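Local coordinates for protein putative angiotensinogen (Lampetra fluviatilis, PDB 5INW) that binds heparin, which promotes its inhibition of thrombin, and belongs to the serpin family of serine protease inhibitors, at residues Ala114-Val119 with Leu240-Val245; Asn174-Lys179 with Phe196-Arg201; Lys180-Tyr185 with Arg381-Gln386; Val203-Ser208 with Thr236-Val241. The protein carries 1 engineered substitution. All blocks are in the same frame, centred on the assembly; numbering follows the deposited sequence.

Contact 1 (Ala114-Val119 with Leu240-Val245); sequences ASALGV and LVIVNV
Val119 and Ile242 meet alongside each other, their side chains sliding past one another in opposite directions. The CG1 branch of Val119, set anti to its own backbone N (chi1 176°), reaches the outer end of the isoleucine, with CG1 3.4 Å from Ile242 CD1. The other branch of Ile242, CG2, lies 3.8 Å from Val119 CB and 4.3 Å from Ala116 CB, so one methyl touches two residues about a helical turn apart. This is the packing of a buried serpin helix, 110-122, beneath the large sheet A; the short segments run nearly antiparallel, at 151°, with axes 7.6 Å apart. Side chains alternate along the strand, so Ile242 and Asn244, two residues apart, both face the helix while Val243 points away. The amide of Asn244 approaches Ser115 from its nitrogen end, ND2 lying 3.5 Å from Ser115 CB, a contact of packing alone. Its polar atoms are satisfied elsewhere: OD1 bonds to the hydroxyl of Ser112, one helical turn before Ala116, and ND2 has its partner on strand 168-179. Ser115 OG, turned beside its own backbone N, bonds to the Leu111 carbonyl within the helix.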
# COMPACT_ATOMS: atom_id res chain seq x y z
N ALA A 114 4.06 -0.29 -6.53
CA ALA A 114 4.02 -0.23 -8.01
C ALA A 114 4.74 1.01 -8.56
O ALA A 114 5.36 0.94 -9.63
CB ALA A 114 2.59 -0.28 -8.52
N SER A 115 4.62 2.13 -7.84
CA SER A 115 5.29 3.33 -8.26
C SER A 115 6.79 3.17 -8.18
O SER A 115 7.49 3.59 -9.11
CB SER A 115 4.89 4.50 -7.41
OG SER A 115 3.54 4.69 -7.59
N ALA A 116 7.27 2.62 -7.09
CA ALA A 116 8.70 2.47 -6.95
C ALA A 116 9.23 1.52 -8.03
O ALA A 116 10.25 1.79 -8.65
CB ALA A 116 9.07 2.02 -5.55
N LEU A 117 8.50 0.43 -8.28
CA LEU A 117 8.93 -0.53 -9.32
C LEU A 117 8.75 -0.03 -10.76
O LEU A 117 9.44 -0.49 -11.65
CB LEU A 117 8.13 -1.81 -9.18
CG LEU A 117 8.27 -2.56 -7.86
CD1 LEU A 117 7.26 -3.69 -7.88
CD2 LEU A 117 9.66 -3.11 -7.65
N GLY A 118 7.82 0.90 -10.98
CA GLY A 118 7.69 1.58 -12.26
C GLY A 118 8.95 2.35 -12.56
O GLY A 118 9.44 2.34 -13.68
N VAL A 119 9.52 2.99 -11.55
CA VAL A 119 10.74 3.75 -11.75
C VAL A 119 11.89 2.79 -12.17
O VAL A 119 12.61 3.01 -13.11
CB VAL A 119 11.13 4.55 -10.48
CG1 VAL A 119 12.47 5.24 -10.70
CG2 VAL A 119 10.07 5.61 -10.13
N LEU A 240 21.89 4.70 -6.65
CA LEU A 240 20.62 5.43 -6.58
C LEU A 240 19.74 4.93 -5.46
O LEU A 240 19.90 3.79 -5.02
CB LEU A 240 19.79 5.28 -7.84
CG LEU A 240 20.27 5.96 -9.10
CD1 LEU A 240 21.14 4.97 -9.89
CD2 LEU A 240 19.06 6.46 -9.91
N VAL A 241 18.80 5.78 -5.05
CA VAL A 241 17.74 5.43 -4.11
C VAL A 241 16.44 5.97 -4.65
O VAL A 241 16.36 7.16 -4.89
CB VAL A 241 18.00 6.04 -2.74
CG1 VAL A 241 16.89 5.66 -1.76
CG2 VAL A 241 19.31 5.51 -2.22
N ILE A 242 15.42 5.14 -4.81
CA ILE A 242 14.11 5.53 -5.33
C ILE A 242 13.16 5.46 -4.17
O ILE A 242 13.23 4.56 -3.41
CB ILE A 242 13.62 4.52 -6.40
CG1 ILE A 242 14.50 4.64 -7.65
CG2 ILE A 242 12.17 4.72 -6.79
CD1 ILE A 242 14.45 3.43 -8.55
N VAL A 243 12.26 6.43 -4.08
CA VAL A 243 11.35 6.55 -2.93
C VAL A 243 9.96 6.85 -3.43
O VAL A 243 9.76 7.76 -4.24
CB VAL A 243 11.77 7.72 -2.02
CG1 VAL A 243 10.67 8.08 -1.04
CG2 VAL A 243 13.07 7.39 -1.32
N ASN A 244 9.00 6.07 -2.99
CA ASN A 244 7.61 6.49 -3.06
C ASN A 244 7.12 6.61 -1.63
O ASN A 244 7.37 5.75 -0.79
CB ASN A 244 6.70 5.48 -3.78
CG ASN A 244 5.28 5.92 -3.75
OD1 ASN A 244 4.55 5.67 -2.78
ND2 ASN A 244 4.90 6.72 -4.72
N VAL A 245 6.37 7.67 -1.41
CA VAL A 245 5.50 7.75 -0.26
C VAL A 245 4.07 8.04 -0.70
O VAL A 245 3.85 8.72 -1.69
CB VAL A 245 5.93 8.85 0.73
CG1 VAL A 245 7.38 8.65 1.04
CG2 VAL A 245 5.71 10.23 0.14

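Contact 2 (Asn174-Lys179 with Phe196-Arg201); sequences NVVFSK and FKSNVR
Strand 168-179, helix 186-196 and strand 200-203 form a beta-alpha-beta unit of the serpin sheet A, and here the two parallel strands come together as the chain leaves the helix. Lys197 takes a positive phi (61°) at the turn. Just before it, the carbonyl of Phe196 receives a nearly straight bond from Asn174: ND2 lies 2.8 Å from Phe196 O, in the carbonyl plane on a lone pair, with an N-H...O angle of 174°. The same amide nitrogen sits at the edge of the Phe196 ring, and the amide and ring planes stand almost perpendicular. Further along, Arg201 pairs with Phe177 in parallel register. Arg201 N gives its hydrogen to Val176 O at 2.9 Å, and Ser178 N to Arg201 O at 2.9 Å, so the arginine backbone bonds to the residues flanking Phe177. Between these two regions Ser198 OG, anti to its backbone N (chi1 -179°), donates to Asn199 O and receives only a weak, bent bond from Val176 N. Side chains close the seam: Ser178 CB lies 3.6 Å from Val200 CG1, and Phe177 CD1 4.1 Å from Arg201 CB. The Asn174 amide is held at both ends, since its OD1 accepts from Asn244 ND2 on the next strand. That double grip fixes the flip of the amide and ties the Phe196 carbonyl, next to the turn at Lys197, through one side chain to the interior of the sheet.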
# COMPACT_ATOMS: atom_id res chain seq x y z
N ASN A 174 6.83 10.58 -5.64
CA ASN A 174 8.07 9.89 -5.94
C ASN A 174 9.28 10.82 -5.88
O ASN A 174 9.22 11.97 -6.29
CB ASN A 174 8.04 9.34 -7.33
CG ASN A 174 6.87 8.46 -7.55
OD1 ASN A 174 6.70 7.40 -6.92
ND2 ASN A 174 6.04 8.87 -8.49
N VAL A 175 10.38 10.29 -5.39
CA VAL A 175 11.65 11.01 -5.32
C VAL A 175 12.75 10.07 -5.68
O VAL A 175 12.70 8.90 -5.29
CB VAL A 175 11.91 11.60 -3.92
CG1 VAL A 175 13.19 12.42 -3.93
CG2 VAL A 175 10.76 12.52 -3.52
N VAL A 176 13.69 10.54 -6.50
CA VAL A 176 14.79 9.74 -6.94
C VAL A 176 16.10 10.45 -6.67
O VAL A 176 16.41 11.53 -7.22
CB VAL A 176 14.68 9.38 -8.44
CG1 VAL A 176 15.91 8.61 -8.91
CG2 VAL A 176 13.39 8.58 -8.73
N PHE A 177 16.90 9.83 -5.82
CA PHE A 177 18.24 10.33 -5.55
C PHE A 177 19.27 9.57 -6.38
O PHE A 177 19.16 8.36 -6.55
CB PHE A 177 18.55 10.19 -4.05
CG PHE A 177 17.58 10.89 -3.17
CD1 PHE A 177 17.64 12.26 -3.01
CD2 PHE A 177 16.57 10.15 -2.50
CE1 PHE A 177 16.77 12.93 -2.18
CE2 PHE A 177 15.66 10.83 -1.64
CZ PHE A 177 15.76 12.24 -1.50
N SER A 178 20.30 10.26 -6.82
CA SER A 178 21.35 9.66 -7.65
C SER A 178 22.75 10.04 -7.16
O SER A 178 22.97 11.16 -6.68
CB SER A 178 21.12 10.08 -9.11
OG SER A 178 22.24 9.79 -9.92
N LYS A 179 23.69 9.10 -7.33
CA LYS A 179 25.14 9.37 -7.02
C LYS A 179 25.67 10.59 -7.76
O LYS A 179 25.37 10.80 -8.94
CB LYS A 179 26.03 8.19 -7.35
CG LYS A 179 27.38 8.19 -6.69
CD LYS A 179 28.17 6.95 -7.13
CE LYS A 179 29.21 6.50 -6.11
NZ LYS A 179 30.40 7.39 -6.06
N PHE A 196 6.36 9.90 -13.41
CA PHE A 196 6.43 9.80 -11.93
C PHE A 196 6.53 11.16 -11.18
O PHE A 196 6.49 11.17 -9.99
CB PHE A 196 7.53 8.80 -11.53
CG PHE A 196 7.37 7.45 -12.17
CD1 PHE A 196 6.39 6.54 -11.72
CD2 PHE A 196 8.14 7.08 -13.28
CE1 PHE A 196 6.20 5.30 -12.34
CE2 PHE A 196 7.95 5.83 -13.88
CZ PHE A 196 6.98 4.96 -13.41
N LYS A 197 6.64 12.27 -11.90
CA LYS A 197 6.71 13.62 -11.35
C LYS A 197 7.87 13.85 -10.46
O LYS A 197 7.76 14.58 -9.51
CB LYS A 197 5.44 13.99 -10.61
CG LYS A 197 4.16 13.72 -11.36
CD LYS A 197 3.84 14.78 -12.40
CE LYS A 197 3.55 14.13 -13.75
NZ LYS A 197 2.81 14.99 -14.75
N SER A 198 8.98 13.18 -10.72
CA SER A 198 10.19 13.35 -9.91
C SER A 198 11.28 13.92 -10.77
O SER A 198 11.57 13.40 -11.82
CB SER A 198 10.69 12.03 -9.36
OG SER A 198 11.84 12.30 -8.56
N ASN A 199 11.88 15.00 -10.30
CA ASN A 199 13.21 15.39 -10.75
C ASN A 199 14.21 14.69 -9.91
O ASN A 199 13.88 14.24 -8.83
CB ASN A 199 13.41 16.87 -10.74
CG ASN A 199 13.05 17.48 -12.08
OD1 ASN A 199 11.97 18.03 -12.24
ND2 ASN A 199 13.94 17.31 -13.10
N VAL A 200 15.37 14.44 -10.50
CA VAL A 200 16.39 13.58 -9.91
C VAL A 200 17.28 14.48 -9.15
O VAL A 200 17.78 15.41 -9.72
CB VAL A 200 17.24 12.86 -10.97
CG1 VAL A 200 18.42 12.14 -10.33
CG2 VAL A 200 16.39 11.87 -11.74
N ARG A 201 17.43 14.22 -7.86
CA ARG A 201 18.33 15.03 -7.02
C ARG A 201 19.61 14.22 -6.84
O ARG A 201 19.56 13.02 -6.59
CB ARG A 201 17.68 15.40 -5.66
CG ARG A 201 16.27 16.05 -5.70
CD ARG A 201 16.20 17.38 -6.48
NE ARG A 201 14.86 17.69 -7.07
CZ ARG A 201 14.50 18.85 -7.65
NH1 ARG A 201 15.36 19.86 -7.76
NH2 ARG A 201 13.27 19.02 -8.13

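Contact 3 (Lys180-Tyr185 with Arg381-Gln386)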
# COMPACT_ATOMS: atom_id res chain seq x y z
N LYS A 180 26.41 11.42 -7.03
CA LYS A 180 26.79 12.74 -7.52
C LYS A 180 27.65 12.67 -8.76
O LYS A 180 27.42 13.43 -9.70
CB LYS A 180 27.51 13.56 -6.45
CG LYS A 180 27.57 15.05 -6.76
CD LYS A 180 28.28 15.81 -5.65
CE LYS A 180 29.77 15.73 -5.87
NZ LYS A 180 30.55 16.52 -4.89
N GLY A 181 28.59 11.77 -8.80
CA GLY A 181 29.36 11.63 -10.05
C GLY A 181 28.66 11.01 -11.27
O GLY A 181 29.16 11.07 -12.36
N LEU A 182 27.50 10.40 -11.08
CA LEU A 182 27.01 9.36 -11.96
C LEU A 182 26.15 9.93 -13.07
O LEU A 182 25.05 10.43 -12.80
CB LEU A 182 26.22 8.32 -11.15
CG LEU A 182 25.54 7.23 -11.95
CD1 LEU A 182 26.60 6.33 -12.55
CD2 LEU A 182 24.56 6.44 -11.10
N TRP A 183 26.61 9.72 -14.31
CA TRP A 183 25.93 10.16 -15.53
C TRP A 183 24.69 9.29 -15.75
O TRP A 183 24.75 8.07 -15.70
CB TRP A 183 26.86 10.11 -16.79
CG TRP A 183 28.01 11.21 -16.78
CD1 TRP A 183 28.73 11.64 -15.69
CD2 TRP A 183 28.45 12.07 -17.88
NE1 TRP A 183 29.57 12.67 -16.03
CE2 TRP A 183 29.43 12.96 -17.36
CE3 TRP A 183 28.11 12.16 -19.26
CZ2 TRP A 183 30.10 13.92 -18.16
CZ3 TRP A 183 28.78 13.13 -20.05
CH2 TRP A 183 29.76 13.99 -19.49
N LEU A 184 23.56 9.95 -16.02
CA LEU A 184 22.30 9.30 -16.30
C LEU A 184 21.87 9.60 -17.72
O LEU A 184 22.10 10.72 -18.26
CB LEU A 184 21.25 9.82 -15.32
CG LEU A 184 21.62 9.66 -13.83
CD1 LEU A 184 20.47 10.19 -13.00
CD2 LEU A 184 21.86 8.22 -13.37
N TYR A 185 21.27 8.62 -18.36
CA TYR A 185 20.70 8.85 -19.66
C TYR A 185 19.50 9.75 -19.53
O TYR A 185 18.73 9.64 -18.57
CB TYR A 185 20.26 7.55 -20.30
CG TYR A 185 21.39 6.64 -20.69
CD1 TYR A 185 22.36 7.04 -21.63
CD2 TYR A 185 21.46 5.37 -20.18
CE1 TYR A 185 23.39 6.20 -22.02
CE2 TYR A 185 22.46 4.52 -20.56
CZ TYR A 185 23.43 4.91 -21.46
OH TYR A 185 24.36 3.95 -21.81
N ARG A 381 19.27 1.09 -19.01
CA ARG A 381 18.58 2.31 -19.45
C ARG A 381 18.82 3.45 -18.49
O ARG A 381 18.58 4.59 -18.85
CB ARG A 381 17.06 2.12 -19.62
CG ARG A 381 16.57 1.42 -20.91
CD ARG A 381 15.03 1.40 -20.97
NE ARG A 381 14.49 0.48 -21.97
CZ ARG A 381 13.89 0.80 -23.13
NH1 ARG A 381 13.66 2.07 -23.50
NH2 ARG A 381 13.48 -0.19 -23.94
N ILE A 382 19.29 3.15 -17.27
CA ILE A 382 19.63 4.18 -16.29
C ILE A 382 20.94 4.86 -16.62
O ILE A 382 21.02 6.08 -16.70
CB ILE A 382 19.74 3.63 -14.84
CG1 ILE A 382 18.42 3.01 -14.41
CG2 ILE A 382 20.06 4.73 -13.82
CD1 ILE A 382 18.48 2.32 -13.06
N THR A 383 21.98 4.06 -16.76
CA THR A 383 23.32 4.55 -17.11
C THR A 383 24.17 3.46 -17.69
O THR A 383 23.96 2.31 -17.38
CB THR A 383 24.05 5.12 -15.89
OG1 THR A 383 25.36 5.53 -16.27
CG2 THR A 383 24.16 4.10 -14.78
N GLY A 384 25.08 3.79 -18.58
CA GLY A 384 26.05 2.83 -19.04
C GLY A 384 27.32 2.91 -18.24
O GLY A 384 28.14 2.03 -18.36
N MET A 385 27.52 3.96 -17.44
CA MET A 385 28.78 4.20 -16.69
C MET A 385 29.05 3.10 -15.67
O MET A 385 30.19 2.95 -15.26
CB MET A 385 28.74 5.54 -15.91
CG MET A 385 29.72 6.64 -16.26
SD MET A 385 29.72 7.73 -14.78
CE MET A 385 31.05 7.07 -13.74
N GLN A 386 28.00 2.40 -15.23
CA GLN A 386 28.07 1.34 -14.23
C GLN A 386 27.01 0.26 -14.46
O GLN A 386 25.95 0.53 -15.04
CB GLN A 386 27.80 1.92 -12.84
CG GLN A 386 28.87 2.77 -12.16
CD GLN A 386 28.49 3.17 -10.73
OE1 GLN A 386 27.47 2.79 -10.22
NE2 GLN A 386 29.37 3.88 -10.07
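Tyr185 lies along the backbone of Arg381-Gly384, its side chain passing from the Arg381 and Ile382 carbonyls to the Thr383-Gly384 peptide. Tyr185 CB is 3.7 Å from Arg381 O. CG, turned beside the backbone N (chi1 -69°), has the Arg381 and Ile382 oxygens both in reach. The Arg381 oxygen lies at the ring edge, near its plane, 3.3 Å from Tyr185 CD2, and Tyr185 CE2 comes within 3.5 Å of Thr383 C. CZ approaches Gly384 N. At the end, Tyr185 OH packs against Gly384 CA at 3.4 Å; the nearby glycine nitrogen is too badly angled for a hydrogen bond. Tyr185 N donates to Ile382 O at 3.0 Å. Two serpin loops are joined here, one linking strand 168-179 to helix 186-196, with Tyr185 at the N-cap position, the other leading into strand 389-401. The second direct bond comes from Thr383, whose OG1 donates to Trp183 O at 2.7 Å and accepts from Met385 N in an ST turn, so this hydroxyl is engaged both ways. Met385 then places its sulfur obliquely by the Trp183 indole, SD being 4.9 Å from the centroid of the five-membered ring in a Met-aromatic contact. Leu184 and Ile382 lie side by side, pointing the same way, and Leu182 CD1 packs against the methyl of Thr383 and the CB of Met385.

Contact 4 (Val203-Ser208 with Thr236-Val241); sequences VDFGDS and TDTSLV
Phe205 inserts its ring against the backbone and side chains of Thr238-Val241. The contact joins the start of strand 238-251 in serpin sheet A to the loop that leads into helix 208-221, the helix that packs across this sheet. A CH-pi contact places the Thr238 methyl over the ring centre: Thr238 CG2 lies 4.1 Å from the Phe205 centroid and only 4° off the ring normal. Val203 CB covers the opposite face, offset toward the rim, so the ring lies between Thr238 and Val203. Phe205 CD2 is 3.2 Å from Thr238 O, and Phe205 CE1 meets Val241 CG2 obliquely at 4.1 Å. The ring arrives there because CG stands beside the backbone N (chi1 -59°), opposite the carbonyl carbon. Farther out, Met215 of helix 208-221 and Phe177 of the neighbouring strand also touch Phe205. On the loop side, Asp207 centres an inverse gamma turn, and its OD2 bonds to Asn210. On the strand side, Ser239 and Leu240 form a classic beta bulge opposite Ile416. At the exposed margin, Thr236 CG2 lies 4.1 Å from Gly206 CA.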
# COMPACT_ATOMS: atom_id res chain seq x y z
N VAL A 203 23.34 13.35 -4.90
CA VAL A 203 23.74 13.22 -3.50
C VAL A 203 25.08 12.59 -3.41
O VAL A 203 25.42 11.73 -4.24
CB VAL A 203 22.79 12.30 -2.73
CG1 VAL A 203 23.23 12.13 -1.29
CG2 VAL A 203 21.38 12.85 -2.77
N ASP A 204 25.86 13.04 -2.42
CA ASP A 204 27.15 12.47 -2.09
C ASP A 204 26.87 11.39 -1.06
O ASP A 204 26.80 11.66 0.14
CB ASP A 204 28.10 13.54 -1.56
CG ASP A 204 29.52 13.02 -1.28
OD1 ASP A 204 29.82 11.82 -1.46
OD2 ASP A 204 30.35 13.84 -0.84
N PHE A 205 26.66 10.16 -1.52
CA PHE A 205 26.40 9.05 -0.61
C PHE A 205 27.67 8.62 0.11
O PHE A 205 27.57 7.83 1.05
CB PHE A 205 25.84 7.82 -1.36
CG PHE A 205 24.55 8.07 -2.10
CD1 PHE A 205 23.39 8.29 -1.41
CD2 PHE A 205 24.49 8.02 -3.49
CE1 PHE A 205 22.19 8.47 -2.09
CE2 PHE A 205 23.29 8.19 -4.17
CZ PHE A 205 22.14 8.41 -3.46
N GLY A 206 28.84 9.03 -0.39
CA GLY A 206 30.12 8.78 0.29
C GLY A 206 30.16 9.35 1.70
O GLY A 206 30.51 8.65 2.64
N ASP A 207 29.78 10.61 1.84
CA ASP A 207 29.54 11.22 3.13
C ASP A 207 28.15 10.85 3.59
O ASP A 207 27.23 11.66 3.52
CB ASP A 207 29.66 12.73 2.99
CG ASP A 207 29.52 13.47 4.32
OD1 ASP A 207 29.34 12.80 5.42
OD2 ASP A 207 29.58 14.72 4.24
N SER A 208 28.00 9.64 4.11
CA SER A 208 26.67 9.04 4.33
C SER A 208 25.82 9.54 5.52
O SER A 208 24.58 9.44 5.48
CB SER A 208 26.78 7.51 4.39
OG SER A 208 27.46 7.12 5.57
N THR A 236 28.00 3.74 0.87
CA THR A 236 28.89 4.56 0.01
C THR A 236 28.75 4.21 -1.47
O THR A 236 28.60 5.11 -2.33
CB THR A 236 30.36 4.31 0.44
OG1 THR A 236 30.52 4.72 1.81
CG2 THR A 236 31.42 5.02 -0.50
N ASP A 237 28.77 2.90 -1.74
CA ASP A 237 28.65 2.35 -3.10
C ASP A 237 27.21 2.31 -3.62
O ASP A 237 26.92 1.69 -4.64
CB ASP A 237 29.25 0.93 -3.17
CG ASP A 237 30.74 0.88 -2.73
OD1 ASP A 237 31.30 1.90 -2.22
OD2 ASP A 237 31.34 -0.22 -2.89
N THR A 238 26.31 2.93 -2.89
CA THR A 238 25.01 3.24 -3.39
C THR A 238 25.12 4.23 -4.50
O THR A 238 25.81 5.28 -4.41
CB THR A 238 24.10 3.79 -2.30
OG1 THR A 238 23.94 2.76 -1.33
CG2 THR A 238 22.71 4.16 -2.86
N SER A 239 24.37 3.89 -5.53
CA SER A 239 24.35 4.62 -6.76
C SER A 239 23.02 5.31 -7.04
O SER A 239 23.03 6.42 -7.59
CB SER A 239 24.75 3.68 -7.89
OG SER A 239 26.16 3.73 -8.03
N LEU A 240 21.89 4.70 -6.65
CA LEU A 240 20.62 5.43 -6.58
C LEU A 240 19.74 4.93 -5.46
O LEU A 240 19.90 3.79 -5.02
CB LEU A 240 19.79 5.28 -7.84
CG LEU A 240 20.27 5.96 -9.10
CD1 LEU A 240 21.14 4.97 -9.89
CD2 LEU A 240 19.06 6.46 -9.91
N VAL A 241 18.80 5.78 -5.05
CA VAL A 241 17.74 5.43 -4.11
C VAL A 241 16.44 5.97 -4.65
O VAL A 241 16.36 7.16 -4.89
CB VAL A 241 18.00 6.04 -2.74
CG1 VAL A 241 16.89 5.66 -1.76
CG2 VAL A 241 19.31 5.51 -2.22

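Contacts 1, 2 and 4 all rest on sheet A, whose strands 168-179 and 238-251 are neighbours: contact 1 packs a helix on one side, contact 4 brings Phe205 to the other, and contact 2 adds a parallel strand alongside. Contact 1 is buried, its direct touches being packing, with the polar ends of Ser115 and Asn244 bonded elsewhere; contact 4 is mostly buried and rests on an aromatic ring. Contacts 2 and 3 reach the surface and rely more on hydrogen bonds, between strands in one and between loops in the other. Leu240 of strand 238-251 also packs on Leu182 and Ile382, joining contact 3 to the sheet, while Gln386 OE1 bonds Ser239 OG of contact 4.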